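Local coordinates for phosphoribosylaminoimidazole carboxylase, ATPase subunit (Bacillus anthracis, PDB 4DLK), which probably catalyses the ATP- and bicarbonate-dependent carboxylation of aminoimidazole ribonucleotide to its N5-carboxy form in purine biosynthesis, at residues Pro120-Arg125 with Ile180-Val185; Pro143-Thr148 with Gln158-Ser163. All blocks are in the same frame, centred on the assembly; numbering follows the deposited sequence.

Overall arrangement
Both contacts belong to the four-stranded antiparallel sheet of the ATP-grasp domain, whose order is 124-127, 179-183, 144-148, 158-161. Interaction 1 joins the first two of these strands and interaction 2 the last two, their centres about 10 Å apart; strands 179-183 and 144-148, one from each contact, lie side by side at its middle and join the two pairs into one sheet. Along the chain, interaction 2 is a hairpin nested inside the loop that interaction 1 closes. Both reach the same ATP: residues 180-185 read the edge of the adenine, whereas the hairpin 143-148/158-163 supplies contacts to N7, the ribose and the alpha-phosphate. The sheet thus forms one wall of the nucleotide site.

Interaction 1. Residues Pro120-Arg125 with Ile180-Val185; sequences PVATYR and ILEKWV. With ATP (adenosine-5'-triphosphate), chain F.
Ala122 points its methyl into the bend where Ile180-Val185 leaves its strand: CB lies 3.6 Å from Val185 CG2 and touches the carbonyl of Lys183. Beyond it the backbones pair antiparallel. Lys183 N donates to Thr123 O at 2.9 Å, almost straight, while Arg125 and Leu181 exchange two N-H...O bonds. Between these bonds lies the non-hydrogen-bonded pair Tyr124-Glu182, whose side chains share one sheet face and meet at their bases, CB of Tyr124 to CG of Glu182, before diverging. With CG placed between the backbone N and carbonyl carbon (chi1 64°), the Tyr124 ring turns toward helix 107-116, where its hydroxyl is hydrogen-bonded to Glu115 and Asn112. Glu182 instead runs extended beyond CG toward the adenine: OE2 accepts from ATP N6 at 3.0 Å with an N-H...O angle of 166°. Salt bridges to Lys111 through OE1 and Lys147 through OE2 grip this buried carboxylate and probably favour its charged form. On the other face, Arg125 folds back, and NH1 reaches its neighbour's carbonyl, Tyr124 O, at 2.8 Å from above the carbonyl plane; NH2 forms a salt bridge with Glu139. At the strand end Lys183 O takes a second bond from ATP N6, and just beyond it Val185 N gives a nearly linear one (178°) to ATP N1 at 2.7 Å. The exocyclic amine is therefore held by two acceptors and N1 by a donor, a pattern that reads adenine. Trp184 lays one indole face against the pyrimidine end of the base, the two planes roughly parallel, with ATP C2 3.4 Å above the ring plane, over its centre. Such adenine recognition by a linker following a sheet strand is characteristic of the ATP-grasp fold.

Interaction 2. Residues Pro143-Thr148 with Gln158-Ser163; sequences PSVLKT and QVVLRS. With ATP (adenosine-5'-triphosphate), chain F.
The beta hairpin of strands 144-148 and 158-161 forms one margin of the four-stranded ATP-grasp sheet and carries two polar side chains to the nucleotide. Two pairs of backbone bonds zip it: Ser144 with Leu161, and Leu146 with Val159, the former including Leu161 N to Ser144 O at 2.7 Å. On the ATP side, Lys147 and Gln158 run side by side in the same direction, Lys147 CG 3.6 Å from Gln158 OE1. The Lys147 chain, extended beyond CG, delivers NZ to ATP N7 at 2.9 Å, with a weak bond to O2A. Gln158 NE2 makes weak bonds to O4' (3.2 Å) and O5' of the ATP. Val145, on the same face, touches both Gln158 and the base: CG2 lies obliquely against Gln158 CG at 3.6 Å, while CG1 approaches ATP N6 at 3.7 Å. On the reverse face, Leu161 CD1 meets Leu146 CB, and Ser144 OG, buried without a polar partner, lies against Leu161 CB. This reverse face packs on helices 130-140 and 167-176, while strand 179-183 flanks 144-148 on the side away from 158-161.

Interaction 1. Residues Pro120-Arg125 with Ile180-Val185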
loop_
_atom_site.group_PDB
_atom_site.type_symbol
_atom_site.label_atom_id
_atom_site.label_comp_id
_atom_site.label_asym_id
_atom_site.label_seq_id
_atom_site.Cartn_x
_atom_site.Cartn_y
_atom_site.Cartn_z
ATOM N N PRO A 120 34.727 -5.748 1.162
ATOM C CA PRO A 120 35.458 -5.978 -0.084
ATOM C C PRO A 120 34.809 -5.384 -1.340
ATOM O O PRO A 120 33.581 -5.421 -1.502
ATOM C CB PRO A 120 35.499 -7.506 -0.183
ATOM C CG PRO A 120 34.230 -7.935 0.475
ATOM C CD PRO A 120 34.008 -6.960 1.603
ATOM N N VAL A 121 35.651 -4.843 -2.216
ATOM C CA VAL A 121 35.243 -4.378 -3.548
ATOM C C VAL A 121 36.259 -4.907 -4.553
ATOM O O VAL A 121 37.315 -5.408 -4.159
ATOM C CB VAL A 121 35.200 -2.830 -3.642
ATOM C CG1 VAL A 121 34.193 -2.254 -2.661
ATOM C CG2 VAL A 121 36.580 -2.227 -3.400
ATOM N N ALA A 122 35.951 -4.794 -5.843
ATOM C CA ALA A 122 36.927 -5.116 -6.883
ATOM C C ALA A 122 38.147 -4.205 -6.731
ATOM O O ALA A 122 37.998 -3.023 -6.410
ATOM C CB ALA A 122 36.303 -4.949 -8.261
ATOM N N THR A 123 39.345 -4.762 -6.923
ATOM C CA THR A 123 40.572 -3.961 -6.946
ATOM C C THR A 123 40.409 -2.856 -7.990
ATOM O O THR A 123 39.939 -3.104 -9.101
ATOM C CB THR A 123 41.821 -4.823 -7.250
ATOM O OG1 THR A 123 41.820 -5.970 -6.396
ATOM C CG2 THR A 123 43.105 -4.041 -6.979
ATOM N N TYR A 124 40.764 -1.635 -7.607
ATOM C CA TYR A 124 40.504 -0.458 -8.430
ATOM C C TYR A 124 41.636 0.558 -8.324
ATOM O O TYR A 124 42.396 0.542 -7.363
ATOM C CB TYR A 124 39.187 0.206 -8.021
ATOM C CG TYR A 124 39.198 0.755 -6.604
ATOM C CD1 TYR A 124 39.045 -0.096 -5.513
ATOM C CD2 TYR A 124 39.358 2.124 -6.360
ATOM C CE1 TYR A 124 39.060 0.393 -4.216
ATOM C CE2 TYR A 124 39.367 2.621 -5.060
ATOM C CZ TYR A 124 39.217 1.746 -3.996
ATOM O OH TYR A 124 39.221 2.208 -2.704
ATOM N N ARG A 125 41.726 1.426 -9.331
ATOM C CA ARG A 125 42.722 2.492 -9.397
ATOM C C ARG A 125 42.057 3.727 -9.968
ATOM O O ARG A 125 41.290 3.638 -10.929
ATOM C CB ARG A 125 43.889 2.120 -10.323
ATOM C CG ARG A 125 44.744 0.946 -9.873
ATOM C CD ARG A 125 45.568 1.259 -8.631
ATOM N NE ARG A 125 46.398 0.111 -8.272
ATOM C CZ ARG A 125 46.022 -0.872 -7.456
ATOM N NH1 ARG A 125 44.825 -0.854 -6.880
ATOM N NH2 ARG A 125 46.851 -1.875 -7.210
ATOM N N ILE A 180 37.750 5.538 -12.933
ATOM C CA ILE A 180 38.354 4.471 -12.148
ATOM C C ILE A 180 38.503 3.227 -13.021
ATOM O O ILE A 180 37.646 2.949 -13.867
ATOM C CB ILE A 180 37.541 4.115 -10.878
ATOM C CG1 ILE A 180 36.031 4.232 -11.122
ATOM C CG2 ILE A 180 37.917 5.024 -9.721
ATOM C CD1 ILE A 180 35.354 2.926 -11.435
ATOM N N LEU A 181 39.602 2.503 -12.841
ATOM C CA LEU A 181 39.733 1.198 -13.465
ATOM C C LEU A 181 39.491 0.148 -12.397
ATOM O O LEU A 181 40.070 0.212 -11.311
ATOM C CB LEU A 181 41.106 1.006 -14.114
ATOM C CG LEU A 181 41.216 -0.206 -15.050
ATOM C CD1 LEU A 181 40.430 0.017 -16.335
ATOM C CD2 LEU A 181 42.666 -0.543 -15.368
ATOM N N GLU A 182 38.605 -0.794 -12.705
ATOM C CA GLU A 182 38.301 -1.888 -11.796
ATOM C C GLU A 182 38.668 -3.200 -12.448
ATOM O O GLU A 182 38.456 -3.375 -13.638
ATOM C CB GLU A 182 36.807 -1.944 -11.501
ATOM C CG GLU A 182 36.265 -0.863 -10.591
ATOM C CD GLU A 182 34.775 -1.020 -10.367
ATOM O OE1 GLU A 182 34.156 -0.044 -9.901
ATOM O OE2 GLU A 182 34.221 -2.114 -10.662
ATOM N N LYS A 183 39.186 -4.129 -11.656
ATOM C CA LYS A 183 39.377 -5.494 -12.113
ATOM C C LYS A 183 38.013 -6.119 -12.394
ATOM O O LYS A 183 37.049 -5.898 -11.655
ATOM C CB LYS A 183 40.141 -6.303 -11.066
ATOM C CG LYS A 183 40.667 -7.638 -11.572
ATOM C CD LYS A 183 41.682 -8.232 -10.609
ATOM C CE LYS A 183 42.338 -9.465 -11.212
ATOM N NZ LYS A 183 43.559 -9.863 -10.453
ATOM N N TRP A 184 37.933 -6.872 -13.484
ATOM C CA TRP A 184 36.715 -7.582 -13.837
ATOM C C TRP A 184 36.460 -8.669 -12.831
ATOM O O TRP A 184 37.347 -9.472 -12.534
ATOM C CB TRP A 184 36.833 -8.167 -15.236
ATOM C CG TRP A 184 35.598 -8.891 -15.704
ATOM C CD1 TRP A 184 35.309 -10.249 -15.580
ATOM C CD2 TRP A 184 34.441 -8.314 -16.396
ATOM N NE1 TRP A 184 34.082 -10.540 -16.128
ATOM C CE2 TRP A 184 33.511 -9.427 -16.638
ATOM C CE3 TRP A 184 34.092 -7.038 -16.819
ATOM C CZ2 TRP A 184 32.299 -9.242 -17.280
ATOM C CZ3 TRP A 184 32.862 -6.866 -17.467
ATOM C CH2 TRP A 184 31.991 -7.941 -17.692
ATOM N N VAL A 185 35.256 -8.678 -12.272
ATOM C CA VAL A 185 34.866 -9.692 -11.298
ATOM C C VAL A 185 34.082 -10.756 -12.054
ATOM O O VAL A 185 33.017 -10.462 -12.591
ATOM C CB VAL A 185 33.982 -9.104 -10.168
ATOM C CG1 VAL A 185 33.592 -10.179 -9.160
ATOM C CG2 VAL A 185 34.691 -7.958 -9.462
HETATM P PG ATP F . 23.028 1.343 -13.578
HETATM O O1G ATP F . 23.441 1.311 -12.123
HETATM O O2G ATP F . 22.306 0.078 -14.008
HETATM O O3G ATP F . 22.343 2.622 -13.992
HETATM P PB ATP F . 25.886 1.637 -13.966
HETATM O O1B ATP F . 26.737 1.697 -15.197
HETATM O O2B ATP F . 25.913 2.749 -12.952
HETATM O O3B ATP F . 24.371 1.372 -14.480
HETATM P PA ATP F . 27.501 -0.470 -12.839
HETATM O O1A ATP F . 27.179 -1.481 -11.775
HETATM O O2A ATP F . 28.568 0.564 -12.587
HETATM O O3A ATP F . 26.109 0.236 -13.210
HETATM O "O5'" ATP F . 27.909 -1.299 -14.161
HETATM C "C5'" ATP F . 26.907 -1.901 -14.982
HETATM C "C4'" ATP F . 27.184 -3.382 -15.204
HETATM O "O4'" ATP F . 28.542 -3.583 -15.616
HETATM C "C3'" ATP F . 27.014 -4.209 -13.938
HETATM O "O3'" ATP F . 25.670 -4.667 -13.762
HETATM C "C2'" ATP F . 27.975 -5.363 -14.134
HETATM O "O2'" ATP F . 27.332 -6.443 -14.820
HETATM C "C1'" ATP F . 29.044 -4.801 -15.049
HETATM N N9 ATP F . 30.240 -4.529 -14.223
HETATM C C8 ATP F . 30.557 -3.346 -13.654
HETATM N N7 ATP F . 31.715 -3.435 -12.958
HETATM C C5 ATP F . 32.158 -4.697 -13.071
HETATM C C6 ATP F . 33.326 -5.463 -12.579
HETATM N N6 ATP F . 34.271 -4.868 -11.809
HETATM N N1 ATP F . 33.412 -6.774 -12.923
HETATM C C2 ATP F . 32.475 -7.379 -13.689
HETATM N N3 ATP F . 31.393 -6.739 -14.173
HETATM C C4 ATP F . 31.180 -5.421 -13.903
#

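Interaction 2. Residues Pro143-Thr148 with Gln158-Ser163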
loop_
_atom_site.group_PDB
_atom_site.type_symbol
_atom_site.label_atom_id
_atom_site.label_comp_id
_atom_site.label_asym_id
_atom_site.label_seq_id
_atom_site.Cartn_x
_atom_site.Cartn_y
_atom_site.Cartn_z
ATOM N N PRO A 143 40.852 -9.245 -17.755
ATOM C CA PRO A 143 39.980 -8.148 -18.151
ATOM C C PRO A 143 39.763 -7.116 -17.032
ATOM O O PRO A 143 39.973 -7.414 -15.851
ATOM C CB PRO A 143 38.669 -8.856 -18.510
ATOM C CG PRO A 143 38.678 -10.118 -17.708
ATOM C CD PRO A 143 40.085 -10.401 -17.252
ATOM N N SER A 144 39.362 -5.910 -17.425
ATOM C CA SER A 144 39.116 -4.817 -16.486
ATOM C C SER A 144 38.049 -3.887 -17.049
ATOM O O SER A 144 37.650 -4.020 -18.207
ATOM C CB SER A 144 40.409 -4.050 -16.193
ATOM O OG SER A 144 40.942 -3.466 -17.373
ATOM N N VAL A 145 37.585 -2.951 -16.228
ATOM C CA VAL A 145 36.525 -2.036 -16.645
ATOM C C VAL A 145 36.816 -0.596 -16.204
ATOM O O VAL A 145 37.064 -0.320 -15.019
ATOM C CB VAL A 145 35.127 -2.529 -16.171
ATOM C CG1 VAL A 145 35.047 -2.594 -14.655
ATOM C CG2 VAL A 145 34.011 -1.652 -16.726
ATOM N N LEU A 146 36.801 0.312 -17.172
ATOM C CA LEU A 146 37.018 1.722 -16.895
ATOM C C LEU A 146 35.676 2.434 -16.810
ATOM O O LEU A 146 34.880 2.369 -17.747
ATOM C CB LEU A 146 37.906 2.356 -17.977
ATOM C CG LEU A 146 38.484 3.747 -17.706
ATOM C CD1 LEU A 146 39.529 3.692 -16.601
ATOM C CD2 LEU A 146 39.098 4.310 -18.980
ATOM N N LYS A 147 35.430 3.105 -15.687
ATOM C CA LYS A 147 34.182 3.846 -15.468
ATOM C C LYS A 147 34.466 5.294 -15.095
ATOM O O LYS A 147 35.382 5.563 -14.322
ATOM C CB LYS A 147 33.379 3.235 -14.320
ATOM C CG LYS A 147 33.168 1.734 -14.378
ATOM C CD LYS A 147 32.463 1.258 -13.123
ATOM C CE LYS A 147 32.418 -0.260 -13.073
ATOM N NZ LYS A 147 31.638 -0.735 -11.895
ATOM N N THR A 148 33.668 6.218 -15.623
ATOM C CA THR A 148 33.681 7.600 -15.143
ATOM C C THR A 148 33.305 7.613 -13.663
ATOM O O THR A 148 32.403 6.880 -13.235
ATOM C CB THR A 148 32.699 8.495 -15.921
ATOM O OG1 THR A 148 31.371 7.959 -15.818
ATOM C CG2 THR A 148 33.090 8.578 -17.400
ATOM N N GLN A 158 31.391 3.872 -19.704
ATOM C CA GLN A 158 31.981 2.612 -19.283
ATOM C C GLN A 158 32.610 1.901 -20.477
ATOM O O GLN A 158 31.998 1.789 -21.538
ATOM C CB GLN A 158 30.907 1.735 -18.634
ATOM C CG GLN A 158 31.438 0.709 -17.653
ATOM C CD GLN A 158 30.388 0.251 -16.659
ATOM O OE1 GLN A 158 29.916 1.031 -15.820
ATOM N NE2 GLN A 158 30.024 -1.017 -16.741
ATOM N N VAL A 159 33.844 1.441 -20.302
ATOM C CA VAL A 159 34.542 0.665 -21.324
ATOM C C VAL A 159 35.143 -0.573 -20.676
ATOM O O VAL A 159 35.923 -0.473 -19.725
ATOM C CB VAL A 159 35.668 1.476 -22.012
ATOM C CG1 VAL A 159 36.441 0.600 -22.989
ATOM C CG2 VAL A 159 35.110 2.716 -22.711
ATOM N N VAL A 160 34.762 -1.739 -21.186
ATOM C CA VAL A 160 35.336 -2.993 -20.725
ATOM C C VAL A 160 36.586 -3.293 -21.558
ATOM O O VAL A 160 36.543 -3.254 -22.787
ATOM C CB VAL A 160 34.306 -4.142 -20.797
ATOM C CG1 VAL A 160 34.938 -5.477 -20.411
ATOM C CG2 VAL A 160 33.114 -3.839 -19.891
ATOM N N LEU A 161 37.695 -3.571 -20.879
ATOM C CA LEU A 161 38.960 -3.873 -21.538
ATOM C C LEU A 161 39.273 -5.361 -21.454
ATOM O O LEU A 161 39.560 -5.885 -20.374
ATOM C CB LEU A 161 40.110 -3.064 -20.926
ATOM C CG LEU A 161 40.150 -1.562 -21.212
ATOM C CD1 LEU A 161 39.321 -0.785 -20.199
ATOM C CD2 LEU A 161 41.587 -1.076 -21.209
ATOM N N ARG A 162 39.216 -6.031 -22.602
ATOM C CA ARG A 162 39.494 -7.463 -22.679
ATOM C C ARG A 162 40.889 -7.735 -23.250
ATOM O O ARG A 162 41.491 -8.772 -22.969
ATOM C CB ARG A 162 38.404 -8.181 -23.484
ATOM C CG ARG A 162 37.001 -7.944 -22.940
ATOM C CD ARG A 162 36.044 -9.073 -23.292
ATOM N NE ARG A 162 34.766 -8.938 -22.590
ATOM C CZ ARG A 162 34.459 -9.531 -21.434
ATOM N NH1 ARG A 162 35.334 -10.317 -20.815
ATOM N NH2 ARG A 162 33.268 -9.333 -20.889
ATOM N N SER A 163 41.399 -6.790 -24.036
ATOM C CA SER A 163 42.746 -6.875 -24.603
ATOM C C SER A 163 43.253 -5.483 -24.982
ATOM O O SER A 163 42.518 -4.498 -24.856
ATOM C CB SER A 163 42.751 -7.786 -25.834
ATOM O OG SER A 163 41.948 -7.238 -26.863
HETATM P PG ATP F . 23.028 1.343 -13.578
HETATM O O1G ATP F . 23.441 1.311 -12.123
HETATM O O2G ATP F . 22.306 0.078 -14.008
HETATM O O3G ATP F . 22.343 2.622 -13.992
HETATM P PB ATP F . 25.886 1.637 -13.966
HETATM O O1B ATP F . 26.737 1.697 -15.197
HETATM O O2B ATP F . 25.913 2.749 -12.952
HETATM O O3B ATP F . 24.371 1.372 -14.480
HETATM P PA ATP F . 27.501 -0.470 -12.839
HETATM O O1A ATP F . 27.179 -1.481 -11.775
HETATM O O2A ATP F . 28.568 0.564 -12.587
HETATM O O3A ATP F . 26.109 0.236 -13.210
HETATM O "O5'" ATP F . 27.909 -1.299 -14.161
HETATM C "C5'" ATP F . 26.907 -1.901 -14.982
HETATM C "C4'" ATP F . 27.184 -3.382 -15.204
HETATM O "O4'" ATP F . 28.542 -3.583 -15.616
HETATM C "C3'" ATP F . 27.014 -4.209 -13.938
HETATM O "O3'" ATP F . 25.670 -4.667 -13.762
HETATM C "C2'" ATP F . 27.975 -5.363 -14.134
HETATM O "O2'" ATP F . 27.332 -6.443 -14.820
HETATM C "C1'" ATP F . 29.044 -4.801 -15.049
HETATM N N9 ATP F . 30.240 -4.529 -14.223
HETATM C C8 ATP F . 30.557 -3.346 -13.654
HETATM N N7 ATP F . 31.715 -3.435 -12.958
HETATM C C5 ATP F . 32.158 -4.697 -13.071
HETATM C C6 ATP F . 33.326 -5.463 -12.579
HETATM N N6 ATP F . 34.271 -4.868 -11.809
HETATM N N1 ATP F . 33.412 -6.774 -12.923
HETATM C C2 ATP F . 32.475 -7.379 -13.689
HETATM N N3 ATP F . 31.393 -6.739 -14.173
HETATM C C4 ATP F . 31.180 -5.421 -13.903
#